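Neurotoxin (Clostridium botulinum, PDB 3N7L) probably attaches the toxin to nerve cells by binding gangliosides, as the receptor-binding domain of a botulinum neurotoxin of the mosaic D/C type. Local coordinates at residues S2-D5 and S6-L9; T292-T295 and R296-E300; M339-I342 and R343-G346. All coordinates share one frame; numbering follows the deposited sequence.

Interaction 1 (S2-D5 and S6-L9)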
loop_
_atom_site.group_PDB
_atom_site.type_symbol
_atom_site.label_atom_id
_atom_site.label_comp_id
_atom_site.label_asym_id
_atom_site.label_seq_id
_atom_site.Cartn_x
_atom_site.Cartn_y
_atom_site.Cartn_z
ATOM N N SER A 2 -23.219 12.686 -0.219
ATOM C CA SER A 2 -24.160 12.626 0.937
ATOM C C SER A 2 -23.507 13.196 2.195
ATOM O O SER A 2 -24.089 14.040 2.880
ATOM C CB SER A 2 -24.590 11.178 1.189
ATOM O OG SER A 2 -25.552 11.102 2.229
ATOM N N ILE A 3 -22.298 12.727 2.497
ATOM C CA ILE A 3 -21.568 13.204 3.666
ATOM C C ILE A 3 -20.727 14.422 3.295
ATOM O O ILE A 3 -20.120 15.054 4.158
ATOM C CB ILE A 3 -20.635 12.108 4.255
ATOM C CG1 ILE A 3 -19.482 11.805 3.292
ATOM C CG2 ILE A 3 -21.435 10.846 4.542
ATOM C CD1 ILE A 3 -19.906 11.229 1.960
ATOM N N ASN A 4 -20.694 14.746 2.007
ATOM C CA ASN A 4 -19.935 15.898 1.531
ATOM C C ASN A 4 -20.531 17.187 2.075
ATOM O O ASN A 4 -19.839 18.199 2.199
ATOM C CB ASN A 4 -19.928 15.941 0.004
ATOM C CG ASN A 4 -19.074 14.848 -0.601
ATOM O OD1 ASN A 4 -17.857 14.812 -0.402
ATOM N ND2 ASN A 4 -19.707 13.945 -1.342
ATOM N N ASP A 5 -21.821 17.145 2.391
ATOM C CA ASP A 5 -22.509 18.307 2.931
ATOM C C ASP A 5 -21.872 18.731 4.254
ATOM O O ASP A 5 -22.028 19.874 4.687
ATOM C CB ASP A 5 -23.991 17.991 3.148
ATOM C CG ASP A 5 -24.749 17.811 1.844
ATOM O OD1 ASP A 5 -25.951 17.465 1.898
ATOM O OD2 ASP A 5 -24.148 18.017 0.765
ATOM N N SER A 6 -21.150 17.807 4.886
ATOM C CA SER A 6 -20.494 18.095 6.158
ATOM C C SER A 6 -18.997 18.356 5.993
ATOM O O SER A 6 -18.318 18.716 6.951
ATOM C CB SER A 6 -20.720 16.938 7.145
ATOM O OG SER A 6 -20.207 15.715 6.642
ATOM N N LYS A 7 -18.484 18.183 4.780
ATOM C CA LYS A 7 -17.066 18.412 4.530
ATOM C C LYS A 7 -16.740 19.899 4.688
ATOM O O LYS A 7 -17.293 20.741 3.983
ATOM C CB LYS A 7 -16.694 17.941 3.121
ATOM C CG LYS A 7 -15.217 18.104 2.792
ATOM C CD LYS A 7 -14.913 17.775 1.337
ATOM C CE LYS A 7 -15.059 16.295 1.041
ATOM N NZ LYS A 7 -14.689 15.986 -0.374
ATOM N N ILE A 8 -15.842 20.217 5.617
ATOM C CA ILE A 8 -15.470 21.605 5.865
ATOM C C ILE A 8 -14.043 21.941 5.432
ATOM O O ILE A 8 -13.632 23.100 5.459
ATOM C CB ILE A 8 -15.656 21.970 7.358
ATOM C CG1 ILE A 8 -14.853 21.011 8.244
ATOM C CG2 ILE A 8 -17.138 21.903 7.720
ATOM C CD1 ILE A 8 -14.897 21.363 9.721
ATOM N N LEU A 9 -13.292 20.919 5.040
ATOM C CA LEU A 9 -11.925 21.100 4.566
ATOM C C LEU A 9 -11.622 19.986 3.583
ATOM O O LEU A 9 -11.908 18.817 3.845
ATOM C CB LEU A 9 -10.919 21.054 5.718
ATOM C CG LEU A 9 -9.448 21.103 5.273
ATOM C CD1 LEU A 9 -9.187 22.376 4.474
ATOM C CD2 LEU A 9 -8.532 21.050 6.487
#

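Interaction 2 (T292-T295 and R296-E300). With SO4 (sulfate ion), chain C.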
loop_
_atom_site.group_PDB
_atom_site.type_symbol
_atom_site.label_atom_id
_atom_site.label_comp_id
_atom_site.label_asym_id
_atom_site.label_seq_id
_atom_site.Cartn_x
_atom_site.Cartn_y
_atom_site.Cartn_z
ATOM N N THR A 292 -8.000 -0.167 -21.625
ATOM C CA THR A 292 -7.158 1.023 -21.613
ATOM C C THR A 292 -5.716 0.630 -21.920
ATOM O O THR A 292 -5.292 -0.485 -21.618
ATOM C CB THR A 292 -7.201 1.713 -20.237
ATOM O OG1 THR A 292 -8.565 1.922 -19.853
ATOM C CG2 THR A 292 -6.479 3.058 -20.284
ATOM N N ASN A 293 -4.970 1.549 -22.522
ATOM C CA ASN A 293 -3.574 1.300 -22.873
ATOM C C ASN A 293 -2.755 2.504 -22.414
ATOM O O ASN A 293 -2.319 3.317 -23.230
ATOM C CB ASN A 293 -3.450 1.115 -24.389
ATOM C CG ASN A 293 -2.100 0.562 -24.808
ATOM O OD1 ASN A 293 -1.843 0.355 -25.997
ATOM N ND2 ASN A 293 -1.232 0.315 -23.836
ATOM N N ASP A 294 -2.545 2.605 -21.102
ATOM C CA ASP A 294 -1.817 3.727 -20.514
ATOM C C ASP A 294 -0.615 3.317 -19.665
ATOM O O ASP A 294 -0.186 4.085 -18.803
ATOM C CB ASP A 294 -2.769 4.540 -19.640
ATOM C CG ASP A 294 -3.155 3.801 -18.371
ATOM O OD1 ASP A 294 -2.999 2.563 -18.342
ATOM O OD2 ASP A 294 -3.615 4.452 -17.409
ATOM N N THR A 295 -0.087 2.118 -19.896
ATOM C CA THR A 295 1.068 1.603 -19.152
ATOM C C THR A 295 0.705 0.986 -17.795
ATOM O O THR A 295 1.480 0.214 -17.232
ATOM C CB THR A 295 2.149 2.703 -18.952
ATOM O OG1 THR A 295 2.561 3.200 -20.232
ATOM C CG2 THR A 295 3.372 2.145 -18.235
ATOM N N ARG A 296 -0.475 1.308 -17.274
ATOM C CA ARG A 296 -0.902 0.746 -15.992
ATOM C C ARG A 296 -1.538 -0.629 -16.186
ATOM O O ARG A 296 -2.242 -0.862 -17.173
ATOM C CB ARG A 296 -1.917 1.667 -15.306
ATOM C CG ARG A 296 -1.388 3.053 -14.971
ATOM C CD ARG A 296 -2.449 3.898 -14.277
ATOM N NE ARG A 296 -1.912 5.187 -13.843
ATOM C CZ ARG A 296 -1.677 6.225 -14.645
ATOM N NH1 ARG A 296 -1.936 6.150 -15.946
ATOM N NH2 ARG A 296 -1.158 7.336 -14.142
ATOM N N VAL A 297 -1.282 -1.540 -15.249
ATOM C CA VAL A 297 -1.845 -2.886 -15.313
ATOM C C VAL A 297 -3.242 -2.861 -14.685
ATOM O O VAL A 297 -3.410 -2.423 -13.541
ATOM C CB VAL A 297 -0.961 -3.894 -14.542
ATOM C CG1 VAL A 297 -1.530 -5.299 -14.668
ATOM C CG2 VAL A 297 0.478 -3.831 -15.070
ATOM N N ARG A 298 -4.237 -3.330 -15.436
ATOM C CA ARG A 298 -5.616 -3.337 -14.959
ATOM C C ARG A 298 -6.229 -4.725 -14.904
ATOM O O ARG A 298 -5.762 -5.647 -15.567
ATOM C CB ARG A 298 -6.486 -2.445 -15.847
ATOM C CG ARG A 298 -6.143 -0.968 -15.765
ATOM C CD ARG A 298 -7.192 -0.113 -16.477
ATOM N NE ARG A 298 -6.977 1.312 -16.247
ATOM C CZ ARG A 298 -5.967 1.994 -16.766
ATOM N NH1 ARG A 298 -5.095 1.369 -17.547
ATOM N NH2 ARG A 298 -5.818 3.286 -16.497
ATOM N N GLY A 299 -7.293 -4.842 -14.112
ATOM C CA GLY A 299 -8.008 -6.092 -13.940
ATOM C C GLY A 299 -7.892 -7.125 -15.046
ATOM O O GLY A 299 -6.843 -7.736 -15.226
ATOM N N GLU A 300 -8.963 -7.317 -15.801
ATOM C CA GLU A 300 -8.988 -8.318 -16.869
ATOM C C GLU A 300 -7.923 -8.289 -17.970
ATOM O O GLU A 300 -8.119 -8.897 -19.021
ATOM C CB GLU A 300 -10.373 -8.318 -17.518
ATOM C CG GLU A 300 -11.441 -8.935 -16.638
ATOM C CD GLU A 300 -11.230 -10.424 -16.446
ATOM O OE1 GLU A 300 -11.361 -11.176 -17.435
ATOM O OE2 GLU A 300 -10.925 -10.843 -15.310
HETATM S S SO4 C . -10.501 -0.682 -17.768
HETATM O O1 SO4 C . -9.334 -0.963 -18.609
HETATM O O2 SO4 C . -10.999 0.673 -18.054
HETATM O O3 SO4 C . -10.143 -0.771 -16.322
HETATM O O4 SO4 C . -11.538 -1.692 -18.056
HETATM O O HOH W 1 -2.579 -0.270 -20.032
#

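Interaction 3 (M339-I342 and R343-G346)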
loop_
_atom_site.group_PDB
_atom_site.type_symbol
_atom_site.label_atom_id
_atom_site.label_comp_id
_atom_site.label_asym_id
_atom_site.label_seq_id
_atom_site.Cartn_x
_atom_site.Cartn_y
_atom_site.Cartn_z
ATOM N N MET A 339 6.872 -15.887 -29.087
ATOM C CA MET A 339 5.534 -15.423 -28.711
ATOM C C MET A 339 4.412 -16.459 -28.852
ATOM O O MET A 339 3.534 -16.538 -27.987
ATOM C CB MET A 339 5.187 -14.165 -29.510
ATOM C CG MET A 339 4.042 -13.331 -28.930
ATOM S SD MET A 339 4.300 -12.842 -27.189
ATOM C CE MET A 339 5.831 -11.935 -27.319
ATOM N N ASP A 340 4.425 -17.243 -29.929
ATOM C CA ASP A 340 3.394 -18.264 -30.120
ATOM C C ASP A 340 3.369 -19.215 -28.925
ATOM O O ASP A 340 2.304 -19.668 -28.511
ATOM C CB ASP A 340 3.642 -19.063 -31.409
ATOM C CG ASP A 340 3.242 -18.298 -32.663
ATOM O OD1 ASP A 340 3.499 -18.803 -33.776
ATOM O OD2 ASP A 340 2.670 -17.190 -32.539
ATOM N N GLU A 341 4.541 -19.514 -28.370
ATOM C CA GLU A 341 4.624 -20.404 -27.217
ATOM C C GLU A 341 4.150 -19.699 -25.946
ATOM O O GLU A 341 3.511 -20.308 -25.086
ATOM C CB GLU A 341 6.057 -20.911 -27.032
ATOM C CG GLU A 341 6.566 -21.749 -28.197
ATOM C CD GLU A 341 5.614 -22.876 -28.560
ATOM O OE1 GLU A 341 5.352 -23.738 -27.693
ATOM O OE2 GLU A 341 5.120 -22.899 -29.711
ATOM N N ILE A 342 4.462 -18.413 -25.828
ATOM C CA ILE A 342 4.038 -17.646 -24.662
ATOM C C ILE A 342 2.510 -17.574 -24.583
ATOM O O ILE A 342 1.924 -17.721 -23.511
ATOM C CB ILE A 342 4.605 -16.209 -24.701
ATOM C CG1 ILE A 342 6.128 -16.250 -24.533
ATOM C CG2 ILE A 342 3.948 -15.355 -23.613
ATOM C CD1 ILE A 342 6.799 -14.888 -24.605
ATOM N N ARG A 343 1.870 -17.364 -25.727
ATOM C CA ARG A 343 0.415 -17.262 -25.773
ATOM C C ARG A 343 -0.265 -18.546 -25.303
ATOM O O ARG A 343 -1.359 -18.508 -24.736
ATOM C CB ARG A 343 -0.039 -16.921 -27.196
ATOM C CG ARG A 343 0.548 -15.617 -27.720
ATOM C CD ARG A 343 0.184 -15.385 -29.179
ATOM N NE ARG A 343 -1.166 -14.856 -29.321
ATOM C CZ ARG A 343 -1.505 -13.596 -29.054
ATOM N NH1 ARG A 343 -0.588 -12.733 -28.636
ATOM N NH2 ARG A 343 -2.764 -13.201 -29.195
ATOM N N LYS A 344 0.392 -19.679 -25.521
ATOM C CA LYS A 344 -0.180 -20.962 -25.124
ATOM C C LYS A 344 0.229 -21.456 -23.744
ATOM O O LYS A 344 -0.557 -22.116 -23.062
ATOM C CB LYS A 344 0.175 -22.040 -26.152
ATOM C CG LYS A 344 -0.390 -21.778 -27.540
ATOM C CD LYS A 344 -0.034 -22.886 -28.511
ATOM C CE LYS A 344 1.466 -22.980 -28.720
ATOM N NZ LYS A 344 1.801 -23.957 -29.795
ATOM N N TYR A 345 1.450 -21.146 -23.321
ATOM C CA TYR A 345 1.914 -21.643 -22.033
ATOM C C TYR A 345 2.322 -20.627 -20.974
ATOM O O TYR A 345 2.622 -21.016 -19.846
ATOM C CB TYR A 345 3.077 -22.606 -22.260
ATOM C CG TYR A 345 2.782 -23.646 -23.309
ATOM C CD1 TYR A 345 1.689 -24.503 -23.177
ATOM C CD2 TYR A 345 3.578 -23.760 -24.447
ATOM C CE1 TYR A 345 1.393 -25.449 -24.154
ATOM C CE2 TYR A 345 3.293 -24.703 -25.433
ATOM C CZ TYR A 345 2.198 -25.542 -25.279
ATOM O OH TYR A 345 1.913 -26.473 -26.250
ATOM N N GLY A 346 2.331 -19.342 -21.315
ATOM C CA GLY A 346 2.744 -18.351 -20.333
ATOM C C GLY A 346 1.956 -17.059 -20.258
ATOM O O GLY A 346 2.474 -16.049 -19.785
#

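Interaction 1 (S2-D5 and S6-L9)
Ser-6 folds back on the carbonyl of Ile-3 and takes hold of it twice, through its hydroxyl and through its backbone amide. The hydroxyl bond is short, OG of Ser-6 standing 2.6 Å from O of Ile-3, and OG comes in only 18° out of the carbonyl plane. The amide N of Ser-6 reaches the same O of Ile-3 over 3.0 Å, but from well above that plane, so the two donors use different approaches to one oxygen. What makes the double grip possible is the torsion of Ser-6 (chi1 59°), which sets OG between its own backbone N and carbonyl carbon and turns it back along the chain. One residue on, N of Lys-7 repeats the i to i+3 pattern with O of Asn-4 at 2.9 Å. Here the turn is compact: CB of Lys-7 also rests 3.3 Å from that O of Asn-4.

The side chains of Asn-4 and Lys-7 form the looser part. They run side by side in the same direction, the lysine bending at chi3 (-70°), and their ends meet where NZ of Lys-7 makes a weak hydrogen bond to OD1 of Asn-4, 3.4 Å long, with CE beside it. The amine has a second, cation-pi partner in Tyr-209, while Asn-4 and Asp-5 lie on the exposed side. Successive i to i+3 bonds are the signature of a short 3-10 turn, which here leads into strand 7-14. That strand pairs with strand 202-211, where Ile-8 and Leu-9 both face Ile-210 in a classic beta bulge.

Interaction 2 (T292-T295 and R296-E300)
Arg-298 meets Asp-294 end-on, NH1 and NH2 each taking one carboxylate oxygen, while the two side chains cross at about a right angle. NH1 lies 2.5 Å from OD1 of Asp-294, and NH2 lies 2.7 Å from OD2 of the same residue. Both bonds are nearly straight and stay close to the guanidinium plane. The carboxylate, however, is turned 39° against that plane, and its oxygens are met from above their own plane.

Arg-296 works from the opposite face of the carboxylate. Its NH1 reaches OD2 of Asp-294 at 2.8 Å, with the acceptor near the guanidinium plane, and its backbone N binds OD1 of Asp-294 at 3.0 Å. Each oxygen of Asp-294 therefore accepts two bonds, one from either face. The aspartate reaches these donors further along the chain because its chi1 of 71° tucks CG between the backbone N and carbonyl carbon.

Thr-292 crosses Arg-298 obliquely and lays its CB over one guanidinium face, 3.4 Å from NH1 of Arg-298. The hydroxyl OG1 of Thr-292 points instead to the sulfate, binding its O1 at 3.2 Å, and Asn-231 also binds this ion. A water accepts from N of Asp-294 and lies within bonding distance of O of Thr-292 and O of Arg-296, bridging the loop's backbone.

Asp-240 forms a second salt bridge with Arg-296. With four donors from two arginines around it, the carboxylate of Asp-294 is fixed in rotation and probably strongly stabilised as an anion, tying this irregular loop together electrostatically.

Interaction 3 (M339-I342 and R343-G346)
Tyr-345 and Glu-341 are joined within the last turns of helix 339-345, a short alpha-helix in the C-terminal, trefoil-type half of the receptor-binding domain. Its backbone bonds are mostly i to i+4. N of Arg-343 lies 2.9 Å from O of Met-339, and N of Tyr-345 lies 2.8 Å from O of Glu-341. The last bond of the series comes from Gly-346, the first residue to leave helical torsions, whose N is 2.8 Å from O of Ile-342. That carbonyl also receives the hydroxyl of Ser-347. CG of Arg-343 lies close to O of Met-339 as well, 3.1 Å away, alongside the bond its own N makes to that oxygen.

The charged pair is a loose one. NZ of Lys-344 and OE2 of Glu-341 make a salt bridge that is weak at 3.5 Å, the lysine chain bending at chi3 to bring its amine round to the acid.

In the packing, Ile-342 turns to the sheet and touches Tyr-304 and Ser-315, and Met-339 also rests on Tyr-304.

The tyrosine ring is approached on a face and at an edge. CB of Lys-344 sits over the centre of one ring face, while the glutamate, lying alongside and bent at chi2 (-52°), comes to the ring edge with its carboxylate turned 48° from the ring: OE1 of Glu-341 lies near the ring plane, 3.2 Å from CE2 of Tyr-345.

In the fold
All three contacts are local, yet they are spread over both halves of the fold. Interaction 1 begins the lectin-like N-terminal half, whereas interactions 2 and 3 share the trefoil-type C-terminal half, their centres about 20 Å apart; interaction 1 lies about 51 Å from interaction 3, centre to centre. Interactions 1 and 2 are surface contacts, and interaction 3 is partly buried, its helix resting on strands 302-308 and 313-318. Strand 302-308 relates the latter two: the loop of interaction 2 precedes it, and the helix of interaction 3 packs on it. Backbone bonding dominates interactions 1 and 3, while side-chain charge holds the irregular loop of interaction 2.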